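Local coordinates for ubiquitin-activating enzyme E1-like (Saccharomyces cerevisiae, PDB 3ONH), which forms, with AOS1, the heterodimeric E1 that activates SMT3 using ATP, and is represented here by its ubiquitin-fold domain, which engages the E2 enzyme Ubc9, at residues Val5-Lys19 against Glu90-Cys104. Numbering follows the deposited sequence.
Sequences VCRGVIKLSSDCLNK and ELFLDVDDELPCNTC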
ATOM      1  N   VAL A   5       2.559  -7.707  12.450  1.00 37.82           N
ATOM      2  CA  VAL A   5       1.968  -6.992  11.337  1.00 14.06           C
ATOM      3  C   VAL A   5       1.152  -7.964  10.494  1.00 13.74           C
ATOM      4  O   VAL A   5       1.440  -9.158  10.453  1.00 12.54           O
ATOM      5  CB  VAL A   5       3.068  -6.365  10.469  1.00  6.07           C
ATOM      6  CG1 VAL A   5       3.745  -7.430   9.625  1.00 10.85           C
ATOM      7  CG2 VAL A   5       2.505  -5.267   9.610  1.00 25.13           C
ATOM      8  N   CYS A   6       0.114  -7.459   9.839  1.00 11.17           N
ATOM      9  CA  CYS A   6      -0.622  -8.282   8.896  1.00  7.51           C
ATOM     10  C   CYS A   6       0.188  -8.384   7.610  1.00  8.57           C
ATOM     11  O   CYS A   6       1.007  -7.512   7.310  1.00 10.01           O
ATOM     12  CB  CYS A   6      -2.013  -7.710   8.642  1.00  4.41           C
ATOM     13  SG  CYS A   6      -2.960  -7.579  10.143  1.00 21.41           S
ATOM     14  N   ARG A   7      -0.014  -9.464   6.871  1.00  9.09           N
ATOM     15  CA  ARG A   7       0.750  -9.678   5.654  1.00  5.24           C
ATOM     16  C   ARG A   7      -0.128 -10.204   4.534  1.00  8.97           C
ATOM     17  O   ARG A   7      -1.055 -10.975   4.768  1.00 13.20           O
ATOM     18  CB  ARG A   7       1.913 -10.638   5.915  1.00  5.75           C
ATOM     19  CG  ARG A   7       2.922 -10.116   6.925  1.00 11.11           C
ATOM     20  CD  ARG A   7       3.936 -11.181   7.315  1.00 19.68           C
ATOM     21  NE  ARG A   7       4.853 -10.703   8.346  1.00 14.26           N
ATOM     22  CZ  ARG A   7       5.830  -9.833   8.118  1.00 19.14           C
ATOM     23  NH1 ARG A   7       6.016  -9.349   6.898  1.00 32.30           N
ATOM     24  NH2 ARG A   7       6.621  -9.450   9.108  1.00 21.76           N
ATOM     25  N   GLY A   8       0.172  -9.772   3.320  1.00  4.62           N
ATOM     26  CA  GLY A   8      -0.516 -10.262   2.141  1.00  8.16           C
ATOM     27  C   GLY A   8       0.280 -10.006   0.878  1.00  7.93           C
ATOM     28  O   GLY A   8       1.278  -9.286   0.909  1.00 10.44           O
ATOM     29  N   VAL A   9      -0.157 -10.602  -0.227  1.00  8.21           N
ATOM     30  CA  VAL A   9       0.430 -10.360  -1.532  1.00  7.38           C
ATOM     31  C   VAL A   9      -0.546  -9.595  -2.416  1.00  8.65           C
ATOM     32  O   VAL A   9      -1.711  -9.970  -2.541  1.00 10.10           O
ATOM     33  CB  VAL A   9       0.805 -11.684  -2.240  1.00  4.01           C
ATOM     34  CG1 VAL A   9       1.220 -11.426  -3.686  1.00  3.10           C
ATOM     35  CG2 VAL A   9       1.910 -12.396  -1.492  1.00  6.54           C
ATOM     36  N   ILE A  10      -0.065  -8.512  -3.016  1.00  6.81           N
ATOM     37  CA  ILE A  10      -0.809  -7.823  -4.060  1.00  9.25           C
ATOM     38  C   ILE A  10      -0.414  -8.399  -5.410  1.00 18.88           C
ATOM     39  O   ILE A  10       0.764  -8.419  -5.756  1.00 12.32           O
ATOM     40  CB  ILE A  10      -0.521  -6.312  -4.052  1.00 10.38           C
ATOM     41  CG1 ILE A  10      -1.017  -5.682  -2.753  1.00  8.24           C
ATOM     42  CG2 ILE A  10      -1.181  -5.640  -5.229  1.00 10.34           C
ATOM     43  CD1 ILE A  10      -0.686  -4.207  -2.623  1.00 11.65           C
ATOM     44  N   LYS A  11      -1.400  -8.873  -6.167  1.00 12.18           N
ATOM     45  CA  LYS A  11      -1.164  -9.360  -7.525  1.00 17.26           C
ATOM     46  C   LYS A  11      -1.370  -8.239  -8.542  1.00 19.09           C
ATOM     47  O   LYS A  11      -2.497  -7.794  -8.774  1.00 16.49           O
ATOM     48  CB  LYS A  11      -2.090 -10.536  -7.847  1.00 18.33           C
ATOM     49  CG  LYS A  11      -1.947 -11.727  -6.908  1.00 19.03           C
ATOM     50  CD  LYS A  11      -3.108 -12.701  -7.093  1.00 38.60           C
ATOM     51  CE  LYS A  11      -3.033 -13.867  -6.118  1.00 47.76           C
ATOM     52  NZ  LYS A  11      -1.769 -14.636  -6.285  1.00 43.19           N
ATOM     53  N   LEU A  12      -0.269  -7.795  -9.143  1.00 22.40           N
ATOM     54  CA  LEU A  12      -0.267  -6.679 -10.085  1.00 13.85           C
ATOM     55  C   LEU A  12       0.200  -7.135 -11.449  1.00 20.53           C
ATOM     56  O   LEU A  12       1.156  -7.894 -11.554  1.00 36.26           O
ATOM     57  CB  LEU A  12       0.694  -5.587  -9.605  1.00 13.77           C
ATOM     58  CG  LEU A  12       0.162  -4.447  -8.747  1.00 22.05           C
ATOM     59  CD1 LEU A  12       1.300  -3.815  -7.979  1.00 34.98           C
ATOM     60  CD2 LEU A  12      -0.534  -3.417  -9.614  1.00 14.32           C
ATOM     61  N   SER A  13      -0.471  -6.664 -12.494  1.00 11.34           N
ATOM     62  CA  SER A  13       0.045  -6.814 -13.841  1.00 11.26           C
ATOM     63  C   SER A  13       1.079  -5.716 -14.086  1.00 13.44           C
ATOM     64  O   SER A  13       1.073  -4.683 -13.419  1.00 13.42           O
ATOM     65  CB  SER A  13      -1.085  -6.752 -14.872  1.00 14.72           C
ATOM     66  OG  SER A  13      -1.778  -5.518 -14.820  1.00 14.40           O
ATOM     67  N   SER A  14       1.977  -5.946 -15.033  1.00 14.10           N
ATOM     68  CA  SER A  14       3.050  -5.004 -15.319  1.00 15.36           C
ATOM     69  C   SER A  14       2.521  -3.636 -15.718  1.00 19.02           C
ATOM     70  O   SER A  14       3.020  -2.610 -15.267  1.00 21.13           O
ATOM     71  CB  SER A  14       3.938  -5.553 -16.432  1.00 26.26           C
ATOM     72  OG  SER A  14       4.276  -6.905 -16.178  1.00 37.16           O
ATOM     73  N   ASP A  15       1.515  -3.625 -16.582  1.00 23.85           N
ATOM     74  CA  ASP A  15       0.940  -2.383 -17.066  1.00 15.22           C
ATOM     75  C   ASP A  15       0.341  -1.601 -15.919  1.00 12.25           C
ATOM     76  O   ASP A  15       0.181  -0.387 -16.004  1.00 38.26           O
ATOM     77  CB  ASP A  15      -0.146  -2.663 -18.100  1.00 29.34           C
ATOM     78  CG  ASP A  15      -1.347  -3.374 -17.503  1.00 16.76           C
ATOM     79  OD1 ASP A  15      -1.153  -4.300 -16.692  1.00 27.79           O
ATOM     80  OD2 ASP A  15      -2.488  -3.013 -17.854  1.00 46.48           O
ATOM     81  N   CYS A  16       0.007  -2.304 -14.843  1.00 21.82           N
ATOM     82  CA  CYS A  16      -0.649  -1.673 -13.706  1.00 13.80           C
ATOM     83  C   CYS A  16       0.339  -0.899 -12.827  1.00  9.65           C
ATOM     84  O   CYS A  16       0.049   0.201 -12.373  1.00 14.96           O
ATOM     85  CB  CYS A  16      -1.415  -2.706 -12.883  1.00 17.03           C
ATOM     86  SG  CYS A  16      -2.535  -1.977 -11.684  1.00 28.24           S
ATOM     87  N   LEU A  17       1.509  -1.473 -12.593  1.00 15.06           N
ATOM     88  CA  LEU A  17       2.532  -0.755 -11.863  1.00 16.33           C
ATOM     89  C   LEU A  17       2.826   0.553 -12.586  1.00  9.34           C
ATOM     90  O   LEU A  17       3.057   1.582 -11.954  1.00 19.03           O
ATOM     91  CB  LEU A  17       3.803  -1.594 -11.760  1.00 18.31           C
ATOM     92  CG  LEU A  17       4.778  -1.196 -10.648  1.00 12.89           C
ATOM     93  CD1 LEU A  17       4.297  -1.688  -9.297  1.00 19.22           C
ATOM     94  CD2 LEU A  17       6.157  -1.746 -10.943  1.00 24.58           C
ATOM     95  N   ASN A  18       2.798   0.507 -13.912  1.00 16.13           N
ATOM     96  CA  ASN A  18       3.176   1.653 -14.731  1.00 17.99           C
ATOM     97  C   ASN A  18       2.099   2.716 -14.880  1.00 22.25           C
ATOM     98  O   ASN A  18       2.391   3.820 -15.327  1.00 26.18           O
ATOM     99  CB  ASN A  18       3.620   1.203 -16.127  1.00  9.57           C
ATOM    100  CG  ASN A  18       4.811   0.266 -16.093  1.00 13.15           C
ATOM    101  OD1 ASN A  18       5.493   0.142 -15.077  1.00 38.01           O
ATOM    102  ND2 ASN A  18       5.067  -0.399 -17.211  1.00 48.25           N
ATOM    103  N   LYS A  19       0.859   2.398 -14.525  1.00 18.60           N
ATOM    104  CA  LYS A  19      -0.230   3.354 -14.718  1.00 12.43           C
ATOM    105  C   LYS A  19      -0.903   3.772 -13.421  1.00  8.63           C
ATOM    106  O   LYS A  19      -1.500   4.842 -13.345  1.00 15.52           O
ATOM    107  CB  LYS A  19      -1.287   2.790 -15.661  1.00 12.04           C
ATOM    108  CG  LYS A  19      -2.081   1.641 -15.070  1.00 29.29           C
ATOM    109  CD  LYS A  19      -3.132   1.146 -16.048  1.00 40.61           C
ATOM    110  CE  LYS A  19      -2.514   0.942 -17.420  1.00 13.66           C
ATOM    111  NZ  LYS A  19      -3.486   0.460 -18.457  1.00 26.56           N
ATOM    112  N   GLU A  90       1.811  -5.367   5.884  1.00 11.35           N
ATOM    113  CA  GLU A  90       2.923  -5.400   4.951  1.00  3.78           C
ATOM    114  C   GLU A  90       2.461  -6.104   3.702  1.00  5.50           C
ATOM    115  O   GLU A  90       2.123  -7.285   3.740  1.00  5.58           O
ATOM    116  CB  GLU A  90       4.121  -6.145   5.535  1.00  8.43           C
ATOM    117  CG  GLU A  90       4.980  -5.313   6.474  1.00 18.46           C
ATOM    118  CD  GLU A  90       6.408  -5.836   6.582  1.00 25.39           C
ATOM    119  OE1 GLU A  90       6.829  -6.597   5.686  1.00 30.07           O
ATOM    120  OE2 GLU A  90       7.112  -5.489   7.555  1.00 41.46           O
ATOM    121  N   LEU A  91       2.441  -5.372   2.598  1.00  8.89           N
ATOM    122  CA  LEU A  91       1.987  -5.915   1.328  1.00  7.15           C
ATOM    123  C   LEU A  91       3.140  -6.129   0.349  1.00 12.23           C
ATOM    124  O   LEU A  91       3.868  -5.196   0.002  1.00 12.88           O
ATOM    125  CB  LEU A  91       0.915  -5.012   0.709  1.00 11.83           C
ATOM    126  CG  LEU A  91      -0.398  -4.914   1.487  1.00 13.76           C
ATOM    127  CD1 LEU A  91      -1.204  -3.733   1.036  1.00 10.11           C
ATOM    128  CD2 LEU A  91      -1.192  -6.188   1.332  1.00 10.33           C
ATOM    129  N   PHE A  92       3.282  -7.373  -0.091  1.00 13.94           N
ATOM    130  CA  PHE A  92       4.280  -7.763  -1.069  1.00  6.91           C
ATOM    131  C   PHE A  92       3.725  -7.520  -2.468  1.00  8.15           C
ATOM    132  O   PHE A  92       2.639  -7.990  -2.787  1.00 11.00           O
ATOM    133  CB  PHE A  92       4.600  -9.252  -0.889  1.00  4.48           C
ATOM    134  CG  PHE A  92       5.705  -9.755  -1.777  1.00 13.11           C
ATOM    135  CD1 PHE A  92       6.998  -9.872  -1.292  1.00 18.07           C
ATOM    136  CD2 PHE A  92       5.453 -10.129  -3.088  1.00 28.18           C
ATOM    137  CE1 PHE A  92       8.020 -10.336  -2.100  1.00  6.87           C
ATOM    138  CE2 PHE A  92       6.476 -10.591  -3.905  1.00 13.04           C
ATOM    139  CZ  PHE A  92       7.759 -10.696  -3.403  1.00 11.98           C
ATOM    140  N   LEU A  93       4.464  -6.789  -3.296  1.00  8.82           N
ATOM    141  CA  LEU A  93       4.049  -6.534  -4.669  1.00  5.05           C
ATOM    142  C   LEU A  93       4.508  -7.648  -5.597  1.00  9.76           C
ATOM    143  O   LEU A  93       5.699  -7.788  -5.888  1.00 10.13           O
ATOM    144  CB  LEU A  93       4.589  -5.193  -5.182  1.00  7.52           C
ATOM    145  CG  LEU A  93       4.287  -3.944  -4.357  1.00 16.19           C
ATOM    146  CD1 LEU A  93       4.696  -2.689  -5.117  1.00 14.04           C
ATOM    147  CD2 LEU A  93       2.809  -3.897  -4.022  1.00 26.72           C
ATOM    148  N   ASP A  94       3.545  -8.435  -6.060  1.00  5.06           N
ATOM    149  CA  ASP A  94       3.798  -9.542  -6.986  1.00 13.68           C
ATOM    150  C   ASP A  94       3.439  -9.150  -8.418  1.00 39.41           C
ATOM    151  O   ASP A  94       2.304  -9.330  -8.862  1.00 19.88           O
ATOM    152  CB  ASP A  94       3.000 -10.774  -6.544  1.00 14.41           C
ATOM    153  CG  ASP A  94       3.076 -11.919  -7.537  1.00 33.08           C
ATOM    154  OD1 ASP A  94       3.913 -11.868  -8.461  1.00 34.57           O
ATOM    155  OD2 ASP A  94       2.294 -12.884  -7.384  1.00 24.89           O
ATOM    156  N   VAL A  95       4.415  -8.602  -9.135  1.00 11.40           N
ATOM    157  CA  VAL A  95       4.216  -8.195 -10.516  1.00 15.95           C
ATOM    158  C   VAL A  95       4.459  -9.391 -11.439  1.00 32.55           C
ATOM    159  O   VAL A  95       5.591  -9.836 -11.622  1.00 27.93           O
ATOM    160  CB  VAL A  95       5.124  -7.014 -10.867  1.00 10.57           C
ATOM    161  CG1 VAL A  95       5.060  -6.706 -12.353  1.00 37.80           C
ATOM    162  CG2 VAL A  95       4.724  -5.802 -10.042  1.00  5.79           C
ATOM    163  N   ASP A  96       3.379  -9.911 -12.009  1.00 61.18           N
ATOM    164  CA  ASP A  96       3.421 -11.196 -12.691  1.00 88.44           C
ATOM    165  C   ASP A  96       3.041 -11.123 -14.170  1.00111.20           C
ATOM    166  O   ASP A  96       2.074 -10.460 -14.545  1.00118.55           O
ATOM    167  CB  ASP A  96       2.505 -12.181 -11.960  1.00 94.44           C
ATOM    168  CG  ASP A  96       2.452 -13.535 -12.626  1.00105.19           C
ATOM    169  OD1 ASP A  96       3.398 -13.882 -13.361  1.00117.28           O
ATOM    170  OD2 ASP A  96       1.458 -14.256 -12.403  1.00103.47           O
ATOM    171  N   ASP A  97       3.818 -11.813 -14.997  1.00128.34           N
ATOM    172  CA  ASP A  97       3.477 -12.012 -16.398  1.00125.35           C
ATOM    173  C   ASP A  97       3.241 -13.500 -16.641  1.00128.63           C
ATOM    174  O   ASP A  97       4.087 -14.334 -16.320  1.00132.08           O
ATOM    175  CB  ASP A  97       4.591 -11.493 -17.306  1.00121.63           C
ATOM    176  N   GLU A  98       2.088 -13.822 -17.213  1.00132.16           N
ATOM    177  CA  GLU A  98       1.163 -12.798 -17.668  1.00138.64           C
ATOM    178  C   GLU A  98      -0.148 -12.803 -16.895  1.00124.69           C
ATOM    179  O   GLU A  98      -1.047 -13.589 -17.187  1.00119.48           O
ATOM    180  CB  GLU A  98       0.898 -12.958 -19.157  1.00162.40           C
ATOM    181  N   LEU A  99      -0.251 -11.927 -15.903  1.00120.29           N
ATOM    182  CA  LEU A  99      -1.548 -11.614 -15.333  1.00110.13           C
ATOM    183  C   LEU A  99      -2.303 -10.851 -16.405  1.00104.42           C
ATOM    184  O   LEU A  99      -1.689 -10.230 -17.272  1.00100.54           O
ATOM    185  CB  LEU A  99      -1.412 -10.749 -14.080  1.00105.36           C
ATOM    186  CG  LEU A  99      -1.178 -11.473 -12.755  1.00 98.90           C
ATOM    187  CD1 LEU A  99      -1.169 -10.483 -11.603  1.00 95.98           C
ATOM    188  CD2 LEU A  99      -2.239 -12.537 -12.531  1.00 95.77           C
ATOM    189  N   PRO A 100      -3.636 -10.905 -16.367  1.00100.82           N
ATOM    190  CA  PRO A 100      -4.411 -10.123 -17.329  1.00 90.71           C
ATOM    191  C   PRO A 100      -4.106  -8.640 -17.177  1.00 63.59           C
ATOM    192  O   PRO A 100      -3.694  -8.208 -16.102  1.00 63.78           O
ATOM    193  CB  PRO A 100      -5.853 -10.404 -16.922  1.00107.43           C
ATOM    194  CG  PRO A 100      -5.807 -11.705 -16.211  1.00110.61           C
ATOM    195  CD  PRO A 100      -4.495 -11.728 -15.499  1.00106.78           C
ATOM    196  N   CYS A 101      -4.293  -7.875 -18.243  1.00 34.87           N
ATOM    197  CA  CYS A 101      -4.013  -6.447 -18.206  1.00 14.87           C
ATOM    198  C   CYS A 101      -4.847  -5.752 -17.142  1.00 16.60           C
ATOM    199  O   CYS A 101      -5.949  -6.190 -16.819  1.00 31.82           O
ATOM    200  CB  CYS A 101      -4.263  -5.817 -19.572  1.00 29.15           C
ATOM    201  SG  CYS A 101      -3.034  -6.270 -20.808  1.00 51.36           S
ATOM    202  N   ASN A 102      -4.306  -4.673 -16.585  1.00 12.42           N
ATOM    203  CA  ASN A 102      -5.041  -3.874 -15.621  1.00 11.83           C
ATOM    204  C   ASN A 102      -5.560  -4.725 -14.474  1.00 16.73           C
ATOM    205  O   ASN A 102      -6.714  -4.610 -14.071  1.00 25.72           O
ATOM    206  CB  ASN A 102      -6.192  -3.143 -16.309  1.00 24.23           C
ATOM    207  CG  ASN A 102      -5.716  -2.252 -17.437  1.00 10.28           C
ATOM    208  OD1 ASN A 102      -4.854  -1.402 -17.241  1.00 23.03           O
ATOM    209  ND2 ASN A 102      -6.270  -2.448 -18.623  1.00 13.95           N
ATOM    210  N   THR A 103      -4.696  -5.591 -13.965  1.00 14.34           N
ATOM    211  CA  THR A 103      -4.997  -6.349 -12.772  1.00  9.07           C
ATOM    212  C   THR A 103      -4.282  -5.676 -11.611  1.00 35.39           C
ATOM    213  O   THR A 103      -3.089  -5.397 -11.684  1.00 15.76           O
ATOM    214  CB  THR A 103      -4.527  -7.811 -12.892  1.00 13.13           C
ATOM    215  OG1 THR A 103      -5.096  -8.400 -14.066  1.00 22.34           O
ATOM    216  CG2 THR A 103      -4.952  -8.617 -11.681  1.00 22.50           C
ATOM    217  N   CYS A 104      -5.030  -5.378 -10.560  1.00 16.73           N
ATOM    218  CA  CYS A 104      -4.441  -4.976  -9.298  1.00  8.72           C
ATOM    219  C   CYS A 104      -5.262  -5.605  -8.203  1.00 15.16           C
ATOM    220  O   CYS A 104      -6.202  -5.003  -7.697  1.00 33.23           O
ATOM    221  CB  CYS A 104      -4.437  -3.463  -9.132  1.00 24.93           C
ATOM    222  SG  CYS A 104      -3.790  -2.929  -7.528  1.00 33.82           S
TER
HETATM  223  O   HOH W   1       9.078  -7.767   8.422  1.00 23.41           O
HETATM  224  O   HOH W   2       0.608 -15.288  -8.032  1.00 39.07           O
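Asp15 turns its carboxylate onto the backbone N of Asn102, which is shared by both oxygens through their syn lone pairs, at 2.8 Å from OD2 and 3.2 Å from OD1. With chi1 at 66°, CG lies between its own backbone N and carbonyl carbon, which brings the group to that N-H. Lys19 NZ reaches the side-chain carbonyl of the same asparagine, 2.6 Å from Asn102 OD1 and in the carbonyl plane on a lone pair; its salt bridge to Asp15 is long. With an alanine here in place of Asp15, the backbone N of Asn102 would probably lose both carboxylate acceptors, and Lys19 its more distant carboxylate partner.

Ser13, the N-cap of helix 14-19, holds Thr103 by two bonds: Ser13 N to Thr103 O, and Thr103 N to Ser13 OG at 3.0 Å. Deeper in, Cys16 SG packs 3.5 Å from Cys104 CB.

Ahead of helix 14-19, strands 6-12 and 90-95 run parallel, their axes 27° apart, bonded from Cys6 O through to Asp96 N. Ile10 wedges CD1 against Leu91 CD1 (3.7 Å) and Leu93 CD2. Near the start of the pair, Val5 CG1 covers one face of the Arg7 guanidinium, whose NH1 forms a salt bridge with Glu90 OE1 at 3.1 Å, the hydrogen bond within it weak; a water joins NH2 to OE2.

The two strands form a parallel pair within the mixed sheet of this ubiquitin-fold domain, with helix 22-33 lying in the chain between them. Strand 73-78 continues the sheet beyond 84-95, strand 104-105 flanks 6-12, and helix 22-33 covers the apolar side, with Phe25 on Ile10, Ile29 on Leu91 and Leu28 on Cys104.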